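Local coordinates for iron Super-Oxide Dismutase (Plasmodium knowlesi, PDB 2AWP), which probably converts toxic superoxide radicals into hydrogen peroxide and oxygen with the help of an iron ion, as a member of the iron/manganese superoxide dismutase family, at residues A[17-22]-A[173-178]; A[40-45]-A[61-66]; A[70-75]-A[144-149]; A[86-89]-A[93-96]; A[126-131]-A[190-195]. All coordinates share one frame; numbering follows the deposited sequence.

Contact 1 of 5, residues A[17-22]-A[173-178]; sequences PHISEE and PSYVKA
His18 and Ala178 meet where the N-terminal loop, just before the long helix 21-43 of the alpha-hairpin domain, packs on helix 172-179 of the C-terminal domain of this iron/manganese superoxide dismutase fold. These two residues bury the most surface. The CB of His18 lies 4.0 Å from Ala178 CB and 3.6 Å from Ala178 O, a van der Waals contact rather than a hydrogen bond. A residue as small as alanine lets the loop come close, with the alpha carbons of His18 and Ala178 only 5.1 Å apart. Pro17 CD lies above the centre of one face of the imidazole. Ala178 O turns its bonding capacity elsewhere, to Asn181 ND2.

Deeper in, Ile19 and Tyr175 form the second patch. With its CG1 anti to the carbonyl carbon (chi1 -59°) and the chain extended beyond it, Ile19 carries its terminal methyl toward the phenol. The hydroxyl of Tyr175 is bonded to Asp158 O and Tyr77 OH, next to the probable iron site, so an aliphatic neighbour suits the ring's flank without competing for those bonds. Ile19 CD1 reaches Tyr175 CE1 at 4.0 Å, at the ring edge and near its plane.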
# COMPACT_ATOMS: atom_id res chain seq x y z
N PRO A 17 -7.91 23.15 0.21
CA PRO A 17 -6.57 22.60 0.49
C PRO A 17 -6.59 21.20 1.17
O PRO A 17 -5.52 20.70 1.60
CB PRO A 17 -5.99 23.65 1.43
CG PRO A 17 -7.22 23.98 2.30
CD PRO A 17 -8.37 24.02 1.31
N HIS A 18 -7.78 20.60 1.30
CA HIS A 18 -7.94 19.31 1.99
C HIS A 18 -7.18 18.18 1.31
O HIS A 18 -6.49 17.39 1.96
CB HIS A 18 -9.44 19.02 2.16
CG HIS A 18 -10.20 20.20 2.68
ND1 HIS A 18 -9.88 20.81 3.88
CD2 HIS A 18 -11.18 20.96 2.12
CE1 HIS A 18 -10.67 21.86 4.06
NE2 HIS A 18 -11.46 21.97 3.01
N ILE A 19 -7.36 18.10 -0.00
CA ILE A 19 -6.54 17.31 -0.88
C ILE A 19 -6.17 18.28 -2.01
O ILE A 19 -7.06 18.87 -2.66
CB ILE A 19 -7.31 16.10 -1.44
CG1 ILE A 19 -7.81 15.18 -0.29
CG2 ILE A 19 -6.41 15.30 -2.41
CD1 ILE A 19 -8.83 14.14 -0.78
N SER A 20 -4.88 18.41 -2.26
CA SER A 20 -4.34 19.36 -3.22
C SER A 20 -4.65 19.05 -4.68
O SER A 20 -4.94 17.92 -5.05
CB SER A 20 -2.82 19.47 -3.03
OG SER A 20 -2.14 18.29 -3.44
N GLU A 21 -4.58 20.08 -5.51
CA GLU A 21 -4.62 19.90 -6.95
C GLU A 21 -3.53 18.92 -7.44
O GLU A 21 -3.78 18.05 -8.27
CB GLU A 21 -4.52 21.26 -7.67
CG GLU A 21 -4.80 21.14 -9.17
CD GLU A 21 -4.66 22.49 -9.88
OE1 GLU A 21 -4.56 23.53 -9.20
OE2 GLU A 21 -4.63 22.49 -11.12
N GLU A 22 -2.32 19.05 -6.92
CA GLU A 22 -1.25 18.09 -7.27
C GLU A 22 -1.66 16.65 -7.00
O GLU A 22 -1.47 15.77 -7.85
CB GLU A 22 0.05 18.40 -6.53
CG GLU A 22 1.18 17.46 -6.94
CD GLU A 22 2.53 17.73 -6.26
OE1 GLU A 22 2.66 18.73 -5.50
OE2 GLU A 22 3.45 16.91 -6.49
N PRO A 173 -3.67 10.40 9.71
CA PRO A 173 -4.77 11.00 10.49
C PRO A 173 -5.17 12.41 10.08
O PRO A 173 -6.37 12.74 10.13
CB PRO A 173 -4.23 10.99 11.92
CG PRO A 173 -3.36 9.77 11.94
CD PRO A 173 -2.63 9.86 10.62
N SER A 174 -4.18 13.23 9.69
CA SER A 174 -4.48 14.58 9.21
C SER A 174 -5.22 14.55 7.90
O SER A 174 -6.10 15.36 7.68
CB SER A 174 -3.23 15.45 9.10
OG SER A 174 -2.82 15.76 10.42
N TYR A 175 -4.87 13.61 7.03
CA TYR A 175 -5.63 13.42 5.80
C TYR A 175 -7.08 13.04 6.08
O TYR A 175 -7.98 13.53 5.42
CB TYR A 175 -4.98 12.35 4.95
CG TYR A 175 -5.87 11.67 3.91
CD1 TYR A 175 -6.28 12.34 2.74
CD2 TYR A 175 -6.25 10.33 4.07
CE1 TYR A 175 -7.08 11.69 1.78
CE2 TYR A 175 -7.04 9.68 3.13
CZ TYR A 175 -7.45 10.36 1.98
OH TYR A 175 -8.20 9.70 1.05
N VAL A 176 -7.27 12.10 7.01
CA VAL A 176 -8.63 11.62 7.39
C VAL A 176 -9.45 12.78 7.96
O VAL A 176 -10.61 12.98 7.57
CB VAL A 176 -8.53 10.40 8.36
CG1 VAL A 176 -9.92 10.02 8.98
CG2 VAL A 176 -7.92 9.23 7.62
N LYS A 177 -8.83 13.59 8.81
CA LYS A 177 -9.50 14.74 9.40
C LYS A 177 -9.93 15.76 8.32
O LYS A 177 -11.06 16.27 8.35
CB LYS A 177 -8.58 15.39 10.45
CG LYS A 177 -9.27 16.31 11.43
CD LYS A 177 -8.46 16.42 12.75
CE LYS A 177 -8.92 15.41 13.78
NZ LYS A 177 -10.19 15.80 14.53
N ALA A 178 -9.04 16.06 7.38
CA ALA A 178 -9.32 16.98 6.29
C ALA A 178 -10.45 16.49 5.35
O ALA A 178 -11.22 17.28 4.77
CB ALA A 178 -8.03 17.27 5.51

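Contact 2 of 5, residues A[40-45]-A[61-66]; sequences NGLIKD and TGAIFN
Leu42 is the main bump of this contact. Its CB points at the helix that begins near Gly62, and its CD1 branch enters the shallow hollow made by Ala63 and Ile64. The methyl CD1 settles against the first turn of that helix, 3.7 Å from Ala63 O and 3.8 Å from Ala63 CB, so that it touches backbone and side chain together. Alanine suits this place because its single methyl forms a low wall beside the leucine. Closer to the leucine backbone, Leu42 CB rests 3.9 Å from Ile64 CG1.

Ile64 is the answering bump, its two branches dividing the work. CG1 goes to Leu42, whereas CG2, anti to the backbone N, meets Ile43 CG2 at 4.1 Å. Ile43 turns CG1 between its own N and carbonyl carbon (chi1 69°), which leaves CG2 as the branch facing Ile64. The two beta-branched side chains cross at a slant, and both also pack on Phe48 and Ile56, so the greasy seam continues toward helix 53-59. The side chains meet through carbon atoms alone, with one methyl also against the helix backbone. No hydrogen bond joins the two segments, and the fit of side chains brings Leu42 opposite Ile64, with 6.4 Å between their alpha carbons.

Here the end of helix 21-43 meets the start of helix 62-79, the pair of long helices that defines the alpha-hairpin domain of iron/manganese superoxide dismutases.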
# COMPACT_ATOMS: atom_id res chain seq x y z
N ASN A 40 -8.05 -2.27 -19.95
CA ASN A 40 -8.36 -2.40 -21.39
C ASN A 40 -7.36 -3.31 -22.11
O ASN A 40 -7.75 -4.11 -22.95
CB ASN A 40 -8.47 -1.01 -22.06
CG ASN A 40 -9.81 -0.35 -21.78
OD1 ASN A 40 -10.86 -1.00 -21.88
ND2 ASN A 40 -9.79 0.92 -21.41
N GLY A 41 -6.08 -3.21 -21.74
CA GLY A 41 -5.04 -4.11 -22.26
C GLY A 41 -5.27 -5.55 -21.85
O GLY A 41 -5.16 -6.47 -22.66
N LEU A 42 -5.63 -5.75 -20.60
CA LEU A 42 -5.80 -7.08 -20.05
C LEU A 42 -7.02 -7.85 -20.54
O LEU A 42 -6.98 -9.09 -20.62
CB LEU A 42 -5.89 -6.98 -18.52
CG LEU A 42 -4.62 -6.62 -17.76
CD1 LEU A 42 -4.97 -6.53 -16.28
CD2 LEU A 42 -3.50 -7.63 -18.02
N ILE A 43 -8.10 -7.13 -20.85
CA ILE A 43 -9.38 -7.79 -21.20
C ILE A 43 -9.53 -8.18 -22.67
O ILE A 43 -10.39 -8.99 -23.03
CB ILE A 43 -10.63 -7.06 -20.64
CG1 ILE A 43 -10.87 -5.71 -21.34
CG2 ILE A 43 -10.54 -6.98 -19.10
CD1 ILE A 43 -12.06 -4.90 -20.80
N LYS A 44 -8.67 -7.62 -23.51
CA LYS A 44 -8.54 -8.05 -24.91
C LYS A 44 -8.34 -9.59 -24.99
O LYS A 44 -7.54 -10.16 -24.23
CB LYS A 44 -7.42 -7.24 -25.58
CG LYS A 44 -6.78 -7.85 -26.83
CD LYS A 44 -7.35 -7.35 -28.16
CE LYS A 44 -6.49 -6.22 -28.75
NZ LYS A 44 -6.95 -5.76 -30.11
N ASP A 45 -9.12 -10.24 -25.86
CA ASP A 45 -9.03 -11.67 -26.14
C ASP A 45 -9.47 -12.52 -24.96
O ASP A 45 -9.04 -13.66 -24.79
CB ASP A 45 -7.61 -12.08 -26.58
CG ASP A 45 -7.13 -11.31 -27.80
OD1 ASP A 45 -7.88 -11.20 -28.79
OD2 ASP A 45 -5.98 -10.81 -27.77
N THR A 61 -10.62 -12.34 -11.27
CA THR A 61 -9.66 -12.48 -10.17
C THR A 61 -8.31 -11.94 -10.69
O THR A 61 -8.22 -11.51 -11.83
CB THR A 61 -9.52 -13.96 -9.73
OG1 THR A 61 -9.09 -14.73 -10.87
CG2 THR A 61 -10.85 -14.52 -9.26
N GLY A 62 -7.26 -11.97 -9.87
CA GLY A 62 -5.93 -11.61 -10.36
C GLY A 62 -5.81 -10.16 -10.81
O GLY A 62 -6.49 -9.28 -10.27
N ALA A 63 -4.96 -9.91 -11.81
CA ALA A 63 -4.73 -8.56 -12.31
C ALA A 63 -5.96 -7.86 -12.88
O ALA A 63 -6.11 -6.64 -12.72
CB ALA A 63 -3.58 -8.54 -13.34
N ILE A 64 -6.83 -8.63 -13.54
CA ILE A 64 -8.08 -8.08 -14.13
C ILE A 64 -8.95 -7.52 -13.01
O ILE A 64 -9.39 -6.39 -13.08
CB ILE A 64 -8.86 -9.11 -15.02
CG1 ILE A 64 -8.11 -9.38 -16.32
CG2 ILE A 64 -10.28 -8.57 -15.38
CD1 ILE A 64 -8.65 -10.69 -17.04
N PHE A 65 -9.12 -8.31 -11.96
CA PHE A 65 -9.89 -7.85 -10.81
C PHE A 65 -9.25 -6.61 -10.19
O PHE A 65 -9.94 -5.60 -9.95
CB PHE A 65 -10.07 -8.92 -9.74
CG PHE A 65 -10.74 -8.40 -8.49
CD1 PHE A 65 -12.13 -8.25 -8.44
CD2 PHE A 65 -9.96 -7.98 -7.40
CE1 PHE A 65 -12.73 -7.72 -7.31
CE2 PHE A 65 -10.56 -7.47 -6.25
CZ PHE A 65 -11.93 -7.34 -6.20
N ASN A 66 -7.95 -6.69 -9.94
CA ASN A 66 -7.26 -5.59 -9.28
C ASN A 66 -7.49 -4.27 -10.03
O ASN A 66 -7.87 -3.27 -9.42
CB ASN A 66 -5.76 -5.89 -9.16
CG ASN A 66 -5.45 -6.95 -8.10
OD1 ASN A 66 -6.27 -7.26 -7.22
ND2 ASN A 66 -4.26 -7.50 -8.18

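Contact 3 of 5, residues A[70-75]-A[144-149]; sequences QIWNHS and NPIKDN
Asn144 and Asn73 make the tight, polar end of this contact. The amide nitrogen Asn144 ND2 donates to Asn73 OD1 over 2.8 Å with an N-H...O angle of 154°, the donor lying somewhat off the acceptor's carbonyl plane. The two amides stand nearly perpendicular, their planes 82° apart, and Asn144 CB also comes within 3.4 Å of Asn73 OD1. Both residues are buried, which makes asparagine apt: each amide can give and accept at once. Asn73 ND2 binds Gln70 OE1 at 3.2 Å, in that carbonyl's plane, and also Ala142 O, so its orientation is fixed from both ends.

Asn144 uses its other amide atom to cap the short helix 145-148. Its CG lies between the backbone N and carbonyl carbon (chi1 65°), and from there OD1 takes a straight bond from Lys147 N at 3.1 Å and a weak one from Ile146 N. One asparagine thus starts the helix with OD1 and, with ND2, ties the C-terminal domain of the superoxide dismutase fold to the alpha-hairpin domain. One residue on from Asn73 is His74, probably an iron ligand; its ND1 donates to Gln70 O at 2.6 Å, a second-shell bond that orients the imidazole.

The other end of the contact is apolar and less enclosed. Ile146 CD1 sits above the indole plane of Trp72, offset toward the rim and 3.4 Å from CZ2. Both residues are partly exposed. Beyond them helix 145-148 closes in a Schellman motif at Asn149, whose positive phi ends the helix; this exposed residue lies away from helix 62-79.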
# COMPACT_ATOMS: atom_id res chain seq x y z
N GLN A 70 -10.16 -1.37 -8.80
CA GLN A 70 -9.61 -0.04 -8.57
C GLN A 70 -10.28 1.06 -9.40
O GLN A 70 -10.47 2.17 -8.89
CB GLN A 70 -8.09 -0.01 -8.75
CG GLN A 70 -7.33 -0.72 -7.62
CD GLN A 70 -7.41 -0.04 -6.30
OE1 GLN A 70 -8.40 -0.19 -5.58
NE2 GLN A 70 -6.34 0.70 -5.93
N ILE A 71 -10.58 0.79 -10.67
CA ILE A 71 -11.29 1.82 -11.45
C ILE A 71 -12.60 2.17 -10.73
O ILE A 71 -12.93 3.34 -10.58
CB ILE A 71 -11.64 1.37 -12.86
CG1 ILE A 71 -10.37 1.11 -13.69
CG2 ILE A 71 -12.52 2.47 -13.57
CD1 ILE A 71 -10.62 0.09 -14.79
N TRP A 72 -13.36 1.15 -10.35
CA TRP A 72 -14.69 1.35 -9.75
C TRP A 72 -14.55 2.06 -8.39
O TRP A 72 -15.27 3.05 -8.08
CB TRP A 72 -15.41 0.00 -9.61
CG TRP A 72 -16.89 0.16 -9.20
CD1 TRP A 72 -17.98 0.16 -10.03
CD2 TRP A 72 -17.39 0.38 -7.87
NE1 TRP A 72 -19.14 0.38 -9.30
CE2 TRP A 72 -18.80 0.50 -7.97
CE3 TRP A 72 -16.78 0.47 -6.60
CZ2 TRP A 72 -19.62 0.72 -6.84
CZ3 TRP A 72 -17.60 0.69 -5.48
CH2 TRP A 72 -19.00 0.83 -5.61
N ASN A 73 -13.63 1.57 -7.58
CA ASN A 73 -13.40 2.14 -6.22
C ASN A 73 -13.02 3.61 -6.32
O ASN A 73 -13.41 4.43 -5.49
CB ASN A 73 -12.22 1.43 -5.54
CG ASN A 73 -12.50 -0.02 -5.20
OD1 ASN A 73 -13.65 -0.46 -5.15
ND2 ASN A 73 -11.44 -0.78 -4.96
N HIS A 74 -12.19 3.96 -7.31
CA HIS A 74 -11.75 5.36 -7.42
C HIS A 74 -12.87 6.27 -7.87
O HIS A 74 -13.01 7.38 -7.38
CB HIS A 74 -10.53 5.48 -8.35
CG HIS A 74 -9.27 5.08 -7.69
ND1 HIS A 74 -8.87 3.76 -7.59
CD2 HIS A 74 -8.35 5.80 -7.01
CE1 HIS A 74 -7.74 3.69 -6.91
NE2 HIS A 74 -7.41 4.92 -6.55
N SER A 75 -13.66 5.81 -8.83
CA SER A 75 -14.80 6.60 -9.25
C SER A 75 -15.78 6.86 -8.10
O SER A 75 -16.27 7.98 -7.94
CB SER A 75 -15.48 5.96 -10.44
OG SER A 75 -14.67 6.17 -11.57
N ASN A 144 -13.56 -4.69 -2.47
CA ASN A 144 -14.71 -3.87 -2.07
C ASN A 144 -15.91 -4.71 -1.63
O ASN A 144 -15.96 -5.93 -1.87
CB ASN A 144 -15.05 -2.82 -3.13
CG ASN A 144 -15.53 -3.43 -4.45
OD1 ASN A 144 -16.41 -4.31 -4.47
ND2 ASN A 144 -14.98 -2.94 -5.55
N PRO A 145 -16.86 -4.07 -0.94
CA PRO A 145 -18.04 -4.81 -0.44
C PRO A 145 -18.95 -5.48 -1.51
O PRO A 145 -19.68 -6.40 -1.18
CB PRO A 145 -18.81 -3.74 0.37
CG PRO A 145 -17.71 -2.72 0.76
CD PRO A 145 -16.86 -2.67 -0.50
N ILE A 146 -18.96 -4.99 -2.75
CA ILE A 146 -19.74 -5.62 -3.82
C ILE A 146 -19.16 -6.99 -4.15
O ILE A 146 -19.89 -8.00 -4.18
CB ILE A 146 -19.83 -4.73 -5.08
CG1 ILE A 146 -20.60 -3.44 -4.75
CG2 ILE A 146 -20.50 -5.48 -6.27
CD1 ILE A 146 -20.58 -2.40 -5.85
N LYS A 147 -17.84 -7.04 -4.36
CA LYS A 147 -17.15 -8.30 -4.56
C LYS A 147 -17.34 -9.20 -3.36
O LYS A 147 -17.70 -10.35 -3.52
CB LYS A 147 -15.66 -8.09 -4.86
CG LYS A 147 -14.92 -9.37 -5.18
CD LYS A 147 -15.52 -10.04 -6.40
CE LYS A 147 -14.80 -11.30 -6.79
NZ LYS A 147 -14.42 -11.23 -8.24
N ASP A 148 -17.12 -8.67 -2.16
CA ASP A 148 -17.27 -9.48 -0.94
C ASP A 148 -18.72 -9.85 -0.63
O ASP A 148 -18.97 -10.71 0.20
CB ASP A 148 -16.69 -8.73 0.27
CG ASP A 148 -15.18 -8.42 0.12
OD1 ASP A 148 -14.49 -9.01 -0.76
OD2 ASP A 148 -14.68 -7.60 0.92
N ASN A 149 -19.68 -9.15 -1.26
CA ASN A 149 -21.13 -9.34 -0.97
C ASN A 149 -21.51 -9.04 0.50
O ASN A 149 -22.39 -9.69 1.10
CB ASN A 149 -21.60 -10.74 -1.41
CG ASN A 149 -23.11 -10.85 -1.47
OD1 ASN A 149 -23.77 -9.92 -1.91
ND2 ASN A 149 -23.66 -11.97 -1.01

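Contact 4 of 5, residues A[86-89]-A[93-96]; sequences GGEP and IKEK
Lys94 leaves its helix with CG anti to the backbone N (chi1 176°) and stays extended until a bend at its last torsion (chi4 58°) turns the ammonium group back toward Pro89. There NZ donates to Pro89 O over 3.1 Å, the nitrogen tilted 26° from the carbonyl plane. The methylene chain runs alongside the same carbonyl, with CD 3.7 Å from Pro89 O. Lysine suits the place because it combines a long apolar stem with a donor at its tip.

Glu88 folds over from the loop, bent at chi2, and brings its carboxylate to the same corner. Glu88 OE1 remains 4.2 Å from Lys94 NZ, beyond a salt bridge, and a water joins them instead: it donates to OE1 and accepts from Lys94 NZ at 3.0 Å. The nearby opposite charges would probably favour the charged form of each.

Beneath this polar corner lies an apolar one. The ring of Pro89 abuts the helix, its CB 3.8 Å from Lys94 CA and 4.0 Å from Ile93 CG2. Proline contributes a rigid, compact surface, while Ile93 also touches Trp185 and Leu126 deeper inside.

The loop thus folds back on the first turn of helix 92-101, at the junction where the connection from the alpha-hairpin domain enters the C-terminal domain of an iron/manganese superoxide dismutase.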
# COMPACT_ATOMS: atom_id res chain seq x y z
N GLY A 86 -19.05 18.27 2.72
CA GLY A 86 -18.60 18.11 4.10
C GLY A 86 -19.68 18.52 5.09
O GLY A 86 -20.90 18.55 4.77
N GLY A 87 -19.24 18.84 6.31
CA GLY A 87 -20.17 19.23 7.38
C GLY A 87 -21.04 18.06 7.84
O GLY A 87 -20.64 16.88 7.74
N GLU A 88 -22.21 18.40 8.38
CA GLU A 88 -23.14 17.43 8.94
C GLU A 88 -23.87 16.75 7.81
O GLU A 88 -24.19 17.41 6.80
CB GLU A 88 -24.21 18.14 9.79
CG GLU A 88 -23.73 18.69 11.10
CD GLU A 88 -23.35 17.62 12.09
OE1 GLU A 88 -24.11 16.63 12.28
OE2 GLU A 88 -22.27 17.77 12.68
N PRO A 89 -24.21 15.46 7.98
CA PRO A 89 -25.07 14.87 6.94
C PRO A 89 -26.42 15.57 6.87
O PRO A 89 -26.81 16.25 7.81
CB PRO A 89 -25.23 13.40 7.40
CG PRO A 89 -24.80 13.34 8.76
CD PRO A 89 -23.87 14.50 9.04
N ILE A 93 -29.69 10.15 4.74
CA ILE A 93 -28.50 9.65 5.41
C ILE A 93 -28.26 10.18 6.84
O ILE A 93 -27.74 9.48 7.70
CB ILE A 93 -27.22 9.85 4.51
CG1 ILE A 93 -26.01 9.10 5.09
CG2 ILE A 93 -26.87 11.35 4.35
CD1 ILE A 93 -26.15 7.59 5.00
N LYS A 94 -28.65 11.42 7.10
CA LYS A 94 -28.56 11.96 8.45
C LYS A 94 -29.36 11.10 9.46
O LYS A 94 -28.88 10.77 10.55
CB LYS A 94 -29.13 13.37 8.44
CG LYS A 94 -29.19 14.04 9.78
CD LYS A 94 -29.89 15.38 9.59
CE LYS A 94 -29.46 16.37 10.63
NZ LYS A 94 -27.97 16.63 10.64
N GLU A 95 -30.60 10.80 9.11
CA GLU A 95 -31.49 10.06 9.99
C GLU A 95 -31.04 8.60 10.13
O GLU A 95 -31.07 8.06 11.22
CB GLU A 95 -32.94 10.18 9.52
CG GLU A 95 -33.48 11.63 9.51
CD GLU A 95 -34.56 11.85 8.43
OE1 GLU A 95 -35.58 11.12 8.44
OE2 GLU A 95 -34.38 12.75 7.55
N LYS A 96 -30.58 8.00 9.04
CA LYS A 96 -30.06 6.63 9.03
C LYS A 96 -28.81 6.49 9.90
O LYS A 96 -28.65 5.48 10.63
CB LYS A 96 -29.75 6.17 7.59
CG LYS A 96 -29.47 4.66 7.45
CD LYS A 96 -30.71 3.82 7.53
CE LYS A 96 -30.36 2.34 7.48
NZ LYS A 96 -31.48 1.49 7.92
O HOH W 1 -25.95 14.96 12.09

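Contact 5 of 5, residues A[126-131]-A[190-195]; sequences LVLNNN and ENLKKA
Leu128 is the residue of strand 122-129 that meets helix 185-196, touching Ala195 and Leu192. Ahead of it, Leu126 and Val127 continue the strand: Leu126 packs toward Phe101 of helix 92-101, and Val127 toward Val135 and Leu137 of the adjoining strand. Leu128 next points its side chain at the helix. With CG anti to the backbone N (chi1 -171°), it presents both methyls to the helix surface. CD2 comes within 3.6 Å of Ala195 CB, and CD1 makes a looser touch, 4.3 Å from Leu192 CD1. Alanine fits because its short side chain lets the leucine methyl approach the helix backbone, with CD2 also 3.9 Å from Ala195 O. Leu192 is about one turn earlier, so both partners lie on the helix face turned to Leu128.

Asn129 then turns the chain away. Its OD1 accepts from Asn131 N at 2.8 Å, an Asx turn, and also from Lys133 N; a short side-chain acceptor suits this start of a hairpin. Asn130 follows in the turn and donates from ND2 to Asn149 O.

The contact is buried, and no hydrogen bond crosses between its segments. It lays the C-terminal helix against the central strand of the three-stranded antiparallel sheet, with Lys96 of helix 92-101 lying over Leu128 and Ile152 of strand 151-158 touching Ala195.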
# COMPACT_ATOMS: atom_id res chain seq x y z
N LEU A 126 -18.50 3.16 4.18
CA LEU A 126 -19.80 3.14 4.81
C LEU A 126 -20.64 2.29 3.88
O LEU A 126 -20.65 2.53 2.67
CB LEU A 126 -20.40 4.54 4.96
CG LEU A 126 -21.83 4.56 5.53
CD1 LEU A 126 -21.87 4.01 6.95
CD2 LEU A 126 -22.39 5.99 5.43
N VAL A 127 -21.31 1.28 4.45
CA VAL A 127 -22.11 0.35 3.64
C VAL A 127 -23.47 0.11 4.29
O VAL A 127 -23.60 0.19 5.51
CB VAL A 127 -21.42 -1.03 3.33
CG1 VAL A 127 -19.89 -0.90 3.10
CG2 VAL A 127 -21.70 -2.06 4.39
N LEU A 128 -24.48 -0.14 3.46
CA LEU A 128 -25.72 -0.71 3.96
C LEU A 128 -25.54 -2.22 3.90
O LEU A 128 -25.47 -2.79 2.84
CB LEU A 128 -26.92 -0.27 3.12
CG LEU A 128 -28.30 -0.64 3.69
CD1 LEU A 128 -28.65 0.25 4.90
CD2 LEU A 128 -29.40 -0.58 2.58
N ASN A 129 -25.50 -2.85 5.07
CA ASN A 129 -25.26 -4.28 5.13
C ASN A 129 -26.48 -5.11 4.69
O ASN A 129 -27.54 -4.57 4.34
CB ASN A 129 -24.67 -4.69 6.49
CG ASN A 129 -25.71 -4.77 7.62
OD1 ASN A 129 -26.92 -4.70 7.40
ND2 ASN A 129 -25.21 -4.87 8.85
N ASN A 130 -26.32 -6.43 4.68
CA ASN A 130 -27.37 -7.32 4.17
C ASN A 130 -28.55 -7.47 5.17
O ASN A 130 -29.51 -8.20 4.90
CB ASN A 130 -26.76 -8.65 3.76
CG ASN A 130 -25.69 -8.50 2.68
OD1 ASN A 130 -25.84 -7.69 1.75
ND2 ASN A 130 -24.60 -9.26 2.80
N ASN A 131 -28.46 -6.74 6.29
CA ASN A 131 -29.55 -6.60 7.27
C ASN A 131 -30.14 -5.17 7.29
O ASN A 131 -30.77 -4.76 8.28
CB ASN A 131 -29.05 -7.12 8.64
CG ASN A 131 -30.07 -7.00 9.79
OD1 ASN A 131 -29.73 -6.50 10.86
ND2 ASN A 131 -31.30 -7.47 9.57
N GLU A 190 -28.03 9.38 -2.59
CA GLU A 190 -28.33 8.70 -3.82
C GLU A 190 -28.09 7.19 -3.69
O GLU A 190 -28.92 6.38 -4.15
CB GLU A 190 -27.49 9.29 -4.94
CG GLU A 190 -27.57 8.53 -6.22
CD GLU A 190 -26.67 9.11 -7.30
OE1 GLU A 190 -26.02 10.16 -7.05
OE2 GLU A 190 -26.62 8.51 -8.39
N ASN A 191 -26.99 6.82 -3.05
CA ASN A 191 -26.64 5.42 -2.86
C ASN A 191 -27.61 4.73 -1.90
O ASN A 191 -28.02 3.59 -2.12
CB ASN A 191 -25.18 5.30 -2.39
CG ASN A 191 -24.19 5.73 -3.48
OD1 ASN A 191 -24.42 5.47 -4.67
ND2 ASN A 191 -23.10 6.39 -3.08
N LEU A 192 -27.95 5.43 -0.83
CA LEU A 192 -28.89 4.90 0.17
C LEU A 192 -30.25 4.57 -0.45
O LEU A 192 -30.76 3.48 -0.25
CB LEU A 192 -29.07 5.88 1.33
CG LEU A 192 -29.90 5.44 2.55
CD1 LEU A 192 -29.34 4.16 3.25
CD2 LEU A 192 -30.06 6.61 3.56
N LYS A 193 -30.81 5.52 -1.20
CA LYS A 193 -32.09 5.33 -1.87
C LYS A 193 -32.07 4.11 -2.78
O LYS A 193 -33.04 3.32 -2.78
CB LYS A 193 -32.52 6.60 -2.63
CG LYS A 193 -33.76 6.40 -3.51
CD LYS A 193 -34.16 7.66 -4.28
CE LYS A 193 -35.40 7.41 -5.15
NZ LYS A 193 -35.90 8.68 -5.80
N LYS A 194 -31.01 3.95 -3.57
CA LYS A 194 -30.89 2.79 -4.45
C LYS A 194 -30.79 1.54 -3.60
O LYS A 194 -31.44 0.54 -3.89
CB LYS A 194 -29.63 2.84 -5.32
CG LYS A 194 -29.57 3.89 -6.35
CD LYS A 194 -28.28 3.70 -7.15
CE LYS A 194 -27.97 4.92 -7.98
NZ LYS A 194 -26.51 4.97 -8.22
N ALA A 195 -29.95 1.61 -2.56
CA ALA A 195 -29.67 0.46 -1.69
C ALA A 195 -30.90 -0.09 -0.99
O ALA A 195 -31.07 -1.29 -0.87
CB ALA A 195 -28.61 0.82 -0.65

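From the N terminus, contact 1 opens first, just ahead of helix 21-43, and closes last but one, at helix 172-179; contacts 2, 3 and 4 all fall within its span. Contact 2 closes a short loop between helices 21-43 and 62-79. Contact 3 then joins helix 62-79 to 144-149, bridging the two domains, and encloses the small local loop of contact 4. Contact 5 opens inside the spans of contacts 1 and 3 and crosses both, bringing the C-terminal helix back to the sheet. Contacts 2 and 3 touch through Phe65 and Lys147, and contact 5 touches both contacts 3 and 4.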